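Local structure of Rho-class glutathione S-transferase (Laternula elliptica, 3QAV) at residues N127-V132 with K157-L162; W165-K170 with Y206-Y212; W39-V44 with V186-P190; A193-R197 with P228-E232. The protein binds glutathione and, as a dimeric member of the cytosolic glutathione S-transferase superfamily, probably conjugates it to electrophilic compounds. All coordinates share one frame; numbering follows the deposited sequence.

Contact 1: residues N127-V132 with K157-L162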
loop_
_atom_site.group_PDB
_atom_site.type_symbol
_atom_site.label_atom_id
_atom_site.label_comp_id
_atom_site.label_asym_id
_atom_site.label_seq_id
_atom_site.Cartn_x
_atom_site.Cartn_y
_atom_site.Cartn_z
ATOM N N ASN A 127 4.721 6.190 1.562
ATOM C CA ASN A 127 6.092 6.695 1.443
ATOM C C ASN A 127 6.617 7.227 2.769
ATOM O O ASN A 127 7.824 7.335 2.965
ATOM C CB ASN A 127 6.170 7.833 0.427
ATOM C CG ASN A 127 6.053 7.353 -0.992
ATOM O OD1 ASN A 127 6.822 6.500 -1.432
ATOM N ND2 ASN A 127 5.094 7.908 -1.729
ATOM N N ILE A 128 5.708 7.593 3.664
ATOM C CA ILE A 128 6.103 8.114 4.956
ATOM C C ILE A 128 6.705 6.984 5.764
ATOM O O ILE A 128 7.731 7.160 6.415
ATOM C CB ILE A 128 4.901 8.718 5.708
ATOM C CG1 ILE A 128 4.344 9.902 4.907
ATOM C CG2 ILE A 128 5.324 9.149 7.122
ATOM C CD1 ILE A 128 3.073 10.506 5.492
ATOM N N SER A 129 6.066 5.820 5.714
ATOM C CA SER A 129 6.564 4.652 6.428
ATOM C C SER A 129 7.978 4.338 5.956
ATOM O O SER A 129 8.895 4.196 6.753
ATOM C CB SER A 129 5.680 3.430 6.155
ATOM O OG SER A 129 4.365 3.615 6.639
ATOM N N THR A 130 8.144 4.239 4.645
ATOM C CA THR A 130 9.434 3.911 4.067
ATOM C C THR A 130 10.518 4.972 4.226
ATOM O O THR A 130 11.625 4.667 4.664
ATOM C CB THR A 130 9.287 3.588 2.575
ATOM O OG1 THR A 130 8.792 4.741 1.887
ATOM C CG2 THR A 130 8.318 2.434 2.380
ATOM N N ASN A 131 10.209 6.217 3.881
ATOM C CA ASN A 131 11.211 7.273 3.964
ATOM C C ASN A 131 11.426 7.893 5.339
ATOM O O ASN A 131 12.519 8.366 5.638
ATOM C CB ASN A 131 10.900 8.370 2.944
ATOM C CG ASN A 131 10.792 7.829 1.532
ATOM O OD1 ASN A 131 11.527 6.918 1.150
ATOM N ND2 ASN A 131 9.879 8.394 0.743
ATOM N N VAL A 132 10.400 7.896 6.183
ATOM C CA VAL A 132 10.559 8.481 7.506
ATOM C C VAL A 132 10.807 7.459 8.609
ATOM O O VAL A 132 11.758 7.595 9.374
ATOM C CB VAL A 132 9.341 9.329 7.908
ATOM C CG1 VAL A 132 9.575 9.950 9.266
ATOM C CG2 VAL A 132 9.099 10.412 6.883
ATOM N N LYS A 157 16.555 12.010 3.694
ATOM C CA LYS A 157 15.426 11.489 2.940
ATOM C C LYS A 157 14.123 11.695 3.700
ATOM O O LYS A 157 13.075 11.902 3.096
ATOM C CB LYS A 157 15.621 10.002 2.627
ATOM C CG LYS A 157 16.588 9.748 1.483
ATOM C CD LYS A 157 16.515 8.315 0.983
ATOM C CE LYS A 157 17.372 8.135 -0.265
ATOM N NZ LYS A 157 17.270 6.763 -0.841
ATOM N N ALA A 158 14.200 11.648 5.025
ATOM C CA ALA A 158 13.027 11.843 5.866
ATOM C C ALA A 158 12.552 13.275 5.703
ATOM O O ALA A 158 11.351 13.535 5.632
ATOM C CB ALA A 158 13.367 11.565 7.330
ATOM N N HIS A 159 13.507 14.200 5.634
ATOM C CA HIS A 159 13.191 15.611 5.470
ATOM C C HIS A 159 12.560 15.878 4.111
ATOM O O HIS A 159 11.651 16.703 3.994
ATOM C CB HIS A 159 14.453 16.461 5.650
ATOM C CG HIS A 159 14.896 16.587 7.077
ATOM N ND1 HIS A 159 16.101 17.148 7.438
ATOM C CD2 HIS A 159 14.279 16.250 8.235
ATOM C CE1 HIS A 159 16.208 17.154 8.755
ATOM N NE2 HIS A 159 15.115 16.615 9.263
ATOM N N VAL A 160 13.031 15.179 3.083
ATOM C CA VAL A 160 12.476 15.357 1.744
ATOM C C VAL A 160 11.019 14.901 1.713
ATOM O O VAL A 160 10.140 15.613 1.224
ATOM C CB VAL A 160 13.270 14.558 0.693
ATOM C CG1 VAL A 160 12.563 14.622 -0.656
ATOM C CG2 VAL A 160 14.675 15.126 0.576
ATOM N N GLU A 161 10.765 13.713 2.244
ATOM C CA GLU A 161 9.413 13.177 2.288
ATOM C C GLU A 161 8.455 14.143 2.988
ATOM O O GLU A 161 7.396 14.480 2.453
ATOM C CB GLU A 161 9.421 11.838 3.012
ATOM C CG GLU A 161 8.060 11.175 3.134
ATOM C CD GLU A 161 7.409 10.872 1.792
ATOM O OE1 GLU A 161 8.109 10.408 0.863
ATOM O OE2 GLU A 161 6.183 11.083 1.677
ATOM N N LEU A 162 8.828 14.587 4.185
ATOM C CA LEU A 162 7.990 15.508 4.949
ATOM C C LEU A 162 7.724 16.802 4.187
ATOM O O LEU A 162 6.668 17.414 4.343
ATOM C CB LEU A 162 8.643 15.819 6.307
ATOM C CG LEU A 162 8.262 14.945 7.510
ATOM C CD1 LEU A 162 8.107 13.494 7.090
ATOM C CD2 LEU A 162 9.322 15.085 8.594
#
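N131 gives its amide ND2 to the carboxylate of E161, 2.7 Å from OE1 (151° at the hydrogen). OE1 lies in the amide plane of N131, yet ND2 comes in on the anti side of the carboxylate, 34° out of its plane, and the two flat groups are tilted against each other. The carboxylate also lies against carbon: CB of N127 is 3.3 Å from OE1 of E161, and CG1 of I128 is 3.9 Å from OE2. CG of E161 meets CG2 of V132. With CG anti to the backbone N, a bend at chi2 folds the glutamate head onto the opposite helix. The small A158 lets the backbones close in, its CA standing 4.5 Å from CA of V132 as the helices run antiparallel (164°). Further out, OE2 of E161 accepts from NE1 of W165 and forms a salt bridge with R75 of the second subunit. With an alanine here, the amide of N131, the indole of W165 and that neighbouring arginine would probably be left without the carboxylate they share. So held, the buried carboxylate probably stays ionised, tying the all-helical C-terminal domain of the glutathione transferase fold to the second subunit.

Contact 2: residues W165-K170 with Y206-Y212; sequences WENYLK and YPNIFKY
The Y206 ring turns its edge to E166, whose OE1 lies near the ring plane 3.4 Å from CD1, with carboxylate and ring 42° apart. L169 meets the Y212 ring at a slant, CD2 coming 3.5 Å from CD1 of the tyrosine. CB of W165 touches CD1 of I209. At the centre, E166 holds the start of helix 207-217, just after the N-cap residue Y206: OE2 accepts from N of N208 at 2.9 Å, on the syn side and 19° out of the carboxylate plane, and OE1 takes a weak bond from N of I209. CG of E166 stands anti to the backbone N, and a bend at chi2 turns the head toward these amides. Glutamate suits the place, its charge probably favoured by the positive end of the helix dipole, and P207, lacking an N-H, suits a first turn. L169 fills the angle between I209 and Y212, where the axes cross at 68°. This joins two helices of the all-helical C-terminal domain; helix 183-197 lies alongside: F188 stacks on W165 and also meets the Y212 ring, while Y212 OH bonds to D185 and Y206 OH to the carbonyl of H159.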
loop_
_atom_site.group_PDB
_atom_site.type_symbol
_atom_site.label_atom_id
_atom_site.label_comp_id
_atom_site.label_asym_id
_atom_site.label_seq_id
_atom_site.Cartn_x
_atom_site.Cartn_y
_atom_site.Cartn_z
ATOM N N TRP A 165 4.458 16.698 2.105
ATOM C CA TRP A 165 3.250 16.888 2.892
ATOM C C TRP A 165 3.134 18.313 3.421
ATOM O O TRP A 165 2.032 18.859 3.515
ATOM C CB TRP A 165 3.211 15.861 4.030
ATOM C CG TRP A 165 3.360 14.458 3.512
ATOM C CD1 TRP A 165 4.508 13.729 3.445
ATOM C CD2 TRP A 165 2.344 13.662 2.883
ATOM N NE1 TRP A 165 4.276 12.532 2.811
ATOM C CE2 TRP A 165 2.955 12.465 2.457
ATOM C CE3 TRP A 165 0.977 13.848 2.638
ATOM C CZ2 TRP A 165 2.247 11.456 1.798
ATOM C CZ3 TRP A 165 0.270 12.843 1.984
ATOM C CH2 TRP A 165 0.909 11.662 1.571
ATOM N N GLU A 166 4.270 18.919 3.752
ATOM C CA GLU A 166 4.281 20.304 4.224
ATOM C C GLU A 166 3.646 21.143 3.113
ATOM O O GLU A 166 2.753 21.960 3.359
ATOM C CB GLU A 166 5.724 20.764 4.467
ATOM C CG GLU A 166 5.894 22.213 4.932
ATOM C CD GLU A 166 5.366 22.460 6.338
ATOM O OE1 GLU A 166 5.368 21.514 7.153
ATOM O OE2 GLU A 166 4.971 23.607 6.635
ATOM N N ASN A 167 4.109 20.919 1.887
ATOM C CA ASN A 167 3.597 21.628 0.719
ATOM C C ASN A 167 2.109 21.390 0.515
ATOM O O ASN A 167 1.346 22.333 0.316
ATOM C CB ASN A 167 4.338 21.186 -0.544
ATOM C CG ASN A 167 5.704 21.823 -0.672
ATOM O OD1 ASN A 167 6.480 21.476 -1.565
ATOM N ND2 ASN A 167 6.006 22.765 0.215
ATOM N N TYR A 168 1.706 20.123 0.550
ATOM C CA TYR A 168 0.298 19.770 0.360
ATOM C C TYR A 168 -0.575 20.551 1.343
ATOM O O TYR A 168 -1.544 21.203 0.948
ATOM C CB TYR A 168 0.091 18.262 0.580
ATOM C CG TYR A 168 0.879 17.357 -0.345
ATOM C CD1 TYR A 168 1.259 16.081 0.064
ATOM C CD2 TYR A 168 1.230 17.765 -1.636
ATOM C CE1 TYR A 168 1.966 15.235 -0.779
ATOM C CE2 TYR A 168 1.939 16.922 -2.490
ATOM C CZ TYR A 168 2.302 15.661 -2.056
ATOM O OH TYR A 168 2.999 14.822 -2.891
ATOM N N LEU A 169 -0.224 20.483 2.625
ATOM C CA LEU A 169 -0.982 21.186 3.652
ATOM C C LEU A 169 -0.930 22.696 3.429
ATOM O O LEU A 169 -1.911 23.414 3.674
ATOM C CB LEU A 169 -0.454 20.812 5.041
ATOM C CG LEU A 169 -0.882 19.391 5.439
ATOM C CD1 LEU A 169 -0.056 18.885 6.606
ATOM C CD2 LEU A 169 -2.376 19.386 5.780
ATOM N N LYS A 170 0.209 23.177 2.947
ATOM C CA LYS A 170 0.348 24.599 2.678
ATOM C C LYS A 170 -0.675 24.952 1.603
ATOM O O LYS A 170 -1.439 25.905 1.756
ATOM C CB LYS A 170 1.768 24.921 2.193
ATOM C CG LYS A 170 2.069 26.417 2.099
ATOM C CD LYS A 170 3.535 26.682 1.771
ATOM C CE LYS A 170 4.452 26.214 2.892
ATOM N NZ LYS A 170 5.899 26.452 2.602
ATOM N N TYR A 206 8.465 22.419 10.231
ATOM C CA TYR A 206 7.306 22.066 9.408
ATOM C C TYR A 206 6.047 22.642 10.042
ATOM O O TYR A 206 5.190 21.904 10.536
ATOM C CB TYR A 206 7.170 20.548 9.312
ATOM C CG TYR A 206 8.303 19.889 8.571
ATOM C CD1 TYR A 206 8.414 20.005 7.188
ATOM C CD2 TYR A 206 9.271 19.159 9.253
ATOM C CE1 TYR A 206 9.463 19.408 6.499
ATOM C CE2 TYR A 206 10.325 18.559 8.575
ATOM C CZ TYR A 206 10.413 18.688 7.198
ATOM O OH TYR A 206 11.453 18.097 6.525
ATOM N N PRO A 207 5.915 23.974 10.024
ATOM C CA PRO A 207 4.766 24.678 10.602
ATOM C C PRO A 207 3.368 24.235 10.165
ATOM O O PRO A 207 2.453 24.198 10.988
ATOM C CB PRO A 207 5.056 26.145 10.266
ATOM C CG PRO A 207 5.896 26.052 9.018
ATOM C CD PRO A 207 6.819 24.914 9.341
ATOM N N ASN A 208 3.191 23.897 8.891
ATOM C CA ASN A 208 1.865 23.487 8.421
ATOM C C ASN A 208 1.479 22.103 8.910
ATOM O O ASN A 208 0.314 21.848 9.211
ATOM C CB ASN A 208 1.777 23.544 6.897
ATOM C CG ASN A 208 1.956 24.945 6.362
ATOM O OD1 ASN A 208 3.032 25.307 5.891
ATOM N ND2 ASN A 208 0.908 25.749 6.449
ATOM N N ILE A 209 2.454 21.208 8.985
ATOM C CA ILE A 209 2.177 19.866 9.468
ATOM C C ILE A 209 1.854 19.975 10.952
ATOM O O ILE A 209 0.919 19.342 11.436
ATOM C CB ILE A 209 3.377 18.926 9.265
ATOM C CG1 ILE A 209 3.614 18.716 7.761
ATOM C CG2 ILE A 209 3.131 17.606 9.986
ATOM C CD1 ILE A 209 4.688 17.703 7.424
ATOM N N PHE A 210 2.627 20.795 11.665
ATOM C CA PHE A 210 2.423 21.007 13.094
ATOM C C PHE A 210 1.031 21.576 13.352
ATOM O O PHE A 210 0.330 21.134 14.259
ATOM C CB PHE A 210 3.483 21.964 13.639
ATOM C CG PHE A 210 3.380 22.209 15.119
ATOM C CD1 PHE A 210 2.966 23.447 15.607
ATOM C CD2 PHE A 210 3.729 21.210 16.029
ATOM C CE1 PHE A 210 2.906 23.690 16.980
ATOM C CE2 PHE A 210 3.672 21.444 17.403
ATOM C CZ PHE A 210 3.259 22.689 17.878
ATOM N N LYS A 211 0.643 22.559 12.548
ATOM C CA LYS A 211 -0.667 23.188 12.663
ATOM C C LYS A 211 -1.746 22.142 12.383
ATOM O O LYS A 211 -2.791 22.107 13.042
ATOM C CB LYS A 211 -0.760 24.339 11.658
ATOM C CG LYS A 211 -2.113 25.013 11.560
ATOM C CD LYS A 211 -2.057 26.141 10.533
ATOM C CE LYS A 211 -3.397 26.841 10.392
ATOM N NZ LYS A 211 -3.334 27.979 9.435
ATOM N N TYR A 212 -1.479 21.289 11.397
ATOM C CA TYR A 212 -2.401 20.222 11.017
ATOM C C TYR A 212 -2.524 19.257 12.191
ATOM O O TYR A 212 -3.621 18.872 12.579
ATOM C CB TYR A 212 -1.869 19.476 9.788
ATOM C CG TYR A 212 -2.662 18.229 9.423
ATOM C CD1 TYR A 212 -3.904 18.320 8.795
ATOM C CD2 TYR A 212 -2.168 16.958 9.721
ATOM C CE1 TYR A 212 -4.631 17.169 8.472
ATOM C CE2 TYR A 212 -2.880 15.810 9.408
ATOM C CZ TYR A 212 -4.105 15.918 8.783
ATOM O OH TYR A 212 -4.797 14.775 8.464
#

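Contact 3: residues W39-V44 with V186-P190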
loop_
_atom_site.group_PDB
_atom_site.type_symbol
_atom_site.label_atom_id
_atom_site.label_comp_id
_atom_site.label_asym_id
_atom_site.label_seq_id
_atom_site.Cartn_x
_atom_site.Cartn_y
_atom_site.Cartn_z
ATOM N N TRP A 39 -5.511 2.173 13.920
ATOM C CA TRP A 39 -6.005 3.530 14.131
ATOM C C TRP A 39 -6.865 3.957 12.957
ATOM O O TRP A 39 -7.923 4.540 13.142
ATOM C CB TRP A 39 -4.828 4.503 14.295
ATOM C CG TRP A 39 -5.161 5.746 15.066
ATOM C CD1 TRP A 39 -6.406 6.269 15.290
ATOM C CD2 TRP A 39 -4.231 6.646 15.684
ATOM N NE1 TRP A 39 -6.304 7.438 16.009
ATOM C CE2 TRP A 39 -4.981 7.692 16.262
ATOM C CE3 TRP A 39 -2.836 6.669 15.804
ATOM C CZ2 TRP A 39 -4.382 8.758 16.952
ATOM C CZ3 TRP A 39 -2.239 7.723 16.489
ATOM C CH2 TRP A 39 -3.015 8.755 17.055
ATOM N N LYS A 40 -6.406 3.658 11.746
ATOM C CA LYS A 40 -7.149 4.003 10.536
ATOM C C LYS A 40 -8.581 3.497 10.640
ATOM O O LYS A 40 -9.545 4.235 10.395
ATOM C CB LYS A 40 -6.489 3.366 9.310
ATOM C CG LYS A 40 -5.219 4.046 8.818
ATOM C CD LYS A 40 -4.450 3.143 7.845
ATOM C CE LYS A 40 -5.260 2.797 6.599
ATOM N NZ LYS A 40 -4.536 1.863 5.663
ATOM N N VAL A 41 -8.714 2.226 11.005
ATOM C CA VAL A 41 -10.019 1.600 11.138
ATOM C C VAL A 41 -10.900 2.254 12.210
ATOM O O VAL A 41 -12.081 2.507 11.972
ATOM C CB VAL A 41 -9.872 0.083 11.437
ATOM C CG1 VAL A 41 -11.245 -0.543 11.652
ATOM C CG2 VAL A 41 -9.190 -0.607 10.241
ATOM N N LEU A 42 -10.330 2.537 13.379
ATOM C CA LEU A 42 -11.101 3.152 14.456
ATOM C C LEU A 42 -11.586 4.544 14.061
ATOM O O LEU A 42 -12.702 4.942 14.407
ATOM C CB LEU A 42 -10.262 3.237 15.731
ATOM C CG LEU A 42 -9.752 1.903 16.309
ATOM C CD1 LEU A 42 -8.941 2.172 17.575
ATOM C CD2 LEU A 42 -10.932 0.982 16.612
ATOM N N LEU A 43 -10.742 5.282 13.342
ATOM C CA LEU A 43 -11.090 6.630 12.909
ATOM C C LEU A 43 -12.255 6.612 11.933
ATOM O O LEU A 43 -13.160 7.432 12.029
ATOM C CB LEU A 43 -9.882 7.318 12.264
ATOM C CG LEU A 43 -8.844 7.895 13.228
ATOM C CD1 LEU A 43 -7.761 8.608 12.440
ATOM C CD2 LEU A 43 -9.525 8.876 14.177
ATOM N N VAL A 44 -12.225 5.691 10.980
ATOM C CA VAL A 44 -13.318 5.591 10.013
ATOM C C VAL A 44 -14.628 5.278 10.737
ATOM O O VAL A 44 -15.649 5.900 10.473
ATOM C CB VAL A 44 -13.057 4.479 8.974
ATOM C CG1 VAL A 44 -14.307 4.254 8.123
ATOM C CG2 VAL A 44 -11.890 4.858 8.098
ATOM N N VAL A 186 -7.398 10.094 7.343
ATOM C CA VAL A 186 -7.464 8.888 8.157
ATOM C C VAL A 186 -6.138 8.136 8.005
ATOM O O VAL A 186 -5.617 7.553 8.962
ATOM C CB VAL A 186 -8.616 7.972 7.676
ATOM C CG1 VAL A 186 -8.450 6.584 8.246
ATOM C CG2 VAL A 186 -9.952 8.566 8.079
ATOM N N PHE A 187 -5.601 8.154 6.793
ATOM C CA PHE A 187 -4.347 7.467 6.512
ATOM C C PHE A 187 -3.149 8.289 6.953
ATOM O O PHE A 187 -2.180 7.765 7.492
ATOM C CB PHE A 187 -4.214 7.192 5.003
ATOM C CG PHE A 187 -5.084 6.070 4.496
ATOM C CD1 PHE A 187 -6.450 6.056 4.745
ATOM C CD2 PHE A 187 -4.530 5.029 3.751
ATOM C CE1 PHE A 187 -7.255 5.021 4.262
ATOM C CE2 PHE A 187 -5.324 3.993 3.264
ATOM C CZ PHE A 187 -6.689 3.990 3.521
ATOM N N PHE A 188 -3.226 9.591 6.723
ATOM C CA PHE A 188 -2.112 10.485 7.026
ATOM C C PHE A 188 -1.828 10.780 8.491
ATOM O O PHE A 188 -0.730 10.542 8.975
ATOM C CB PHE A 188 -2.322 11.807 6.281
ATOM C CG PHE A 188 -1.183 12.771 6.421
ATOM C CD1 PHE A 188 0.093 12.426 5.987
ATOM C CD2 PHE A 188 -1.388 14.031 6.967
ATOM C CE1 PHE A 188 1.150 13.327 6.095
ATOM C CE2 PHE A 188 -0.335 14.938 7.078
ATOM C CZ PHE A 188 0.932 14.584 6.642
ATOM N N PHE A 189 -2.824 11.305 9.193
ATOM C CA PHE A 189 -2.659 11.679 10.589
ATOM C C PHE A 189 -1.984 10.657 11.503
ATOM O O PHE A 189 -1.039 10.993 12.215
ATOM C CB PHE A 189 -4.004 12.069 11.188
ATOM C CG PHE A 189 -3.928 12.384 12.641
ATOM C CD1 PHE A 189 -3.410 13.601 13.072
ATOM C CD2 PHE A 189 -4.320 11.439 13.587
ATOM C CE1 PHE A 189 -3.282 13.869 14.428
ATOM C CE2 PHE A 189 -4.195 11.697 14.931
ATOM C CZ PHE A 189 -3.675 12.914 15.357
ATOM N N PRO A 190 -2.472 9.407 11.524
ATOM C CA PRO A 190 -1.821 8.427 12.402
ATOM C C PRO A 190 -0.305 8.410 12.224
ATOM O O PRO A 190 0.453 8.248 13.186
ATOM C CB PRO A 190 -2.471 7.116 11.985
ATOM C CG PRO A 190 -3.881 7.551 11.673
ATOM C CD PRO A 190 -3.656 8.823 10.866
#
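Aromatic contact joins W39 to F189 in an offset edge-to-face pair: the phenylalanine turns its edge to the face of the indole six-membered ring, centroids 5.5 Å apart and planes at 82°. CG of P190 lies over the same indole face, toward its rim, and CB is 3.9 Å from CE3 of W39; the puckered, CH-rich proline suits an aromatic face. NE1 of W39 is bonded to T225. A second kind of contact pairs charge and ring. CE of K40 sits over the centre of the F187 ring, 3.5 Å from its centroid, and NZ follows off-centre at 3.8 Å as a cation-pi partner. A bend at chi3 (61°) lays the chain end across that face; NZ also bonds to OG1 of T92, near the glutathione-binding S91. Here helix 36-47 of the thioredoxin-like N-terminal domain packs on helix 183-197 of the all-helical C-terminal domain, the interdomain arrangement of glutathione transferases. The remaining contacts are van der Waals packing. CG1 of V186 reaches 3.4 Å from the carbonyl O of K40 and 3.9 Å from CG2 of V44. CD1 of L43 meets CG of P190 at the proline kink.

Contact 4: residues A193-R197 with P228-E232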
loop_
_atom_site.group_PDB
_atom_site.type_symbol
_atom_site.label_atom_id
_atom_site.label_comp_id
_atom_site.label_asym_id
_atom_site.label_seq_id
_atom_site.Cartn_x
_atom_site.Cartn_y
_atom_site.Cartn_z
ATOM N N ALA A 193 1.019 11.528 13.947
ATOM C CA ALA A 193 0.931 11.373 15.405
ATOM C C ALA A 193 2.070 10.481 15.902
ATOM O O ALA A 193 2.657 10.722 16.966
ATOM C CB ALA A 193 -0.412 10.762 15.787
ATOM N N LEU A 194 2.373 9.449 15.124
ATOM C CA LEU A 194 3.446 8.516 15.452
ATOM C C LEU A 194 4.776 9.269 15.421
ATOM O O LEU A 194 5.622 9.092 16.289
ATOM C CB LEU A 194 3.469 7.375 14.430
ATOM C CG LEU A 194 4.435 6.209 14.657
ATOM C CD1 LEU A 194 3.994 5.395 15.861
ATOM C CD2 LEU A 194 4.460 5.327 13.422
ATOM N N ILE A 195 4.946 10.114 14.407
ATOM C CA ILE A 195 6.166 10.905 14.259
ATOM C C ILE A 195 6.357 11.785 15.492
ATOM O O ILE A 195 7.432 11.804 16.088
ATOM C CB ILE A 195 6.097 11.795 12.984
ATOM C CG1 ILE A 195 6.194 10.912 11.736
ATOM C CG2 ILE A 195 7.218 12.831 12.988
ATOM C CD1 ILE A 195 5.946 11.651 10.429
ATOM N N VAL A 196 5.311 12.511 15.870
ATOM C CA VAL A 196 5.371 13.371 17.046
ATOM C C VAL A 196 5.640 12.516 18.283
ATOM O O VAL A 196 6.413 12.904 19.156
ATOM C CB VAL A 196 4.044 14.141 17.247
ATOM C CG1 VAL A 196 4.070 14.893 18.572
ATOM C CG2 VAL A 196 3.824 15.113 16.096
ATOM N N ARG A 197 5.002 11.352 18.353
ATOM C CA ARG A 197 5.190 10.450 19.485
ATOM C C ARG A 197 6.672 10.142 19.671
ATOM O O ARG A 197 7.164 10.095 20.792
ATOM C CB ARG A 197 4.412 9.148 19.264
ATOM C CG ARG A 197 4.838 7.969 20.138
ATOM C CD ARG A 197 4.406 8.108 21.598
ATOM N NE ARG A 197 4.715 6.892 22.359
ATOM C CZ ARG A 197 4.521 6.741 23.669
ATOM N NH1 ARG A 197 4.839 5.596 24.256
ATOM N NH2 ARG A 197 4.009 7.725 24.399
ATOM N N PRO A 228 -4.114 3.776 23.472
ATOM C CA PRO A 228 -4.194 3.653 24.930
ATOM C C PRO A 228 -2.911 3.555 25.743
ATOM O O PRO A 228 -2.855 4.105 26.841
ATOM C CB PRO A 228 -5.106 2.437 25.132
ATOM C CG PRO A 228 -5.052 1.712 23.823
ATOM C CD PRO A 228 -5.019 2.818 22.820
ATOM N N HIS A 229 -1.881 2.890 25.223
ATOM C CA HIS A 229 -0.649 2.734 26.004
ATOM C C HIS A 229 0.300 3.921 26.052
ATOM O O HIS A 229 1.232 3.923 26.852
ATOM C CB HIS A 229 0.129 1.476 25.568
ATOM C CG HIS A 229 1.101 1.702 24.447
ATOM N ND1 HIS A 229 0.736 1.655 23.120
ATOM C CD2 HIS A 229 2.435 1.937 24.459
ATOM C CE1 HIS A 229 1.802 1.843 22.361
ATOM N NE2 HIS A 229 2.846 2.016 23.150
ATOM N N TRP A 230 0.064 4.931 25.221
ATOM C CA TRP A 230 0.931 6.109 25.191
ATOM C C TRP A 230 0.860 6.989 26.442
ATOM O O TRP A 230 1.863 7.566 26.864
ATOM C CB TRP A 230 0.604 6.979 23.972
ATOM C CG TRP A 230 1.051 6.412 22.647
ATOM C CD1 TRP A 230 1.665 5.211 22.425
ATOM C CD2 TRP A 230 0.914 7.035 21.367
ATOM N NE1 TRP A 230 1.922 5.048 21.085
ATOM C CE2 TRP A 230 1.470 6.153 20.412
ATOM C CE3 TRP A 230 0.378 8.254 20.933
ATOM C CZ2 TRP A 230 1.505 6.456 19.042
ATOM C CZ3 TRP A 230 0.415 8.554 19.571
ATOM C CH2 TRP A 230 0.975 7.657 18.646
ATOM N N ALA A 231 -0.323 7.097 27.029
ATOM C CA ALA A 231 -0.508 7.937 28.205
ATOM C C ALA A 231 0.466 7.641 29.341
ATOM O O ALA A 231 1.073 8.558 29.891
ATOM C CB ALA A 231 -1.939 7.808 28.708
ATOM N N GLU A 232 0.626 6.363 29.675
ATOM C CA GLU A 232 1.500 5.952 30.773
ATOM C C GLU A 232 2.855 5.383 30.364
ATOM O O GLU A 232 3.558 4.799 31.185
ATOM C CB GLU A 232 0.776 4.920 31.646
ATOM C CG GLU A 232 -0.495 5.434 32.293
ATOM C CD GLU A 232 -0.224 6.542 33.287
ATOM O OE1 GLU A 232 0.938 6.995 33.375
ATOM O OE2 GLU A 232 -1.173 6.965 33.976
#
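R197 lays its guanidinium flat on the indole of W230, the planes only 6° apart and the centres 3.8 Å apart. This is the close-packed half of the contact. CD of R197 stands over the five-membered ring, 3.7 Å from its centroid, so a CH-pi contact runs into the cation-pi contact made by CZ, and CB and CG continue over the benzene half of the indole. The arginine takes this course because its CG points anti to the backbone N (chi1 162°) before the chain bends at chi2 (73°) and then runs straight along the ring. NH2 adds a weak bond to the carbonyl O of W230, at 3.3 Å. At the far end of the indole, CH2 of W230 comes 4.4 Å from CB of A193, and CZ2 lies 4.2 Å from CD1 of L194. The segment 228-232 belongs to the C-terminal tail, which after helix 220-224 passes back over the end of helix 183-197 in the helical domain. Replacing the indole of W230 by an alanine would probably cost the guanidinium its flat support, leaving it held mainly by S233, and strip the cover from A193 and L194. The H229 side is looser: NE2 of H229 stays 4.2 Å from NH1 of R197, and its other nitrogen, ND1, is bonded to S33 in the N-terminal domain. NH1 of R197 also bonds to OG of S233.

Contacts 1, 2 and 3 are buried, whereas contact 4 lies at the surface. Helix 148-172 serves both contact 1 and contact 2, and helix 183-197 serves both contact 3 and contact 4; F188 of that second helix touches residues of contacts 1 and 2, binding the helical domain together. Carboxylates dominate the first pair: one faces side-chain donors and the second subunit, the other the amides at a helix start. Contact 3, between the two domains and nearest the centre of the chain, relies on rings and aliphatic chains plus one lysine. Contact 4 adjoins it through W39, which touches A193 and W230, but its arginine-indole stack is only partly buried.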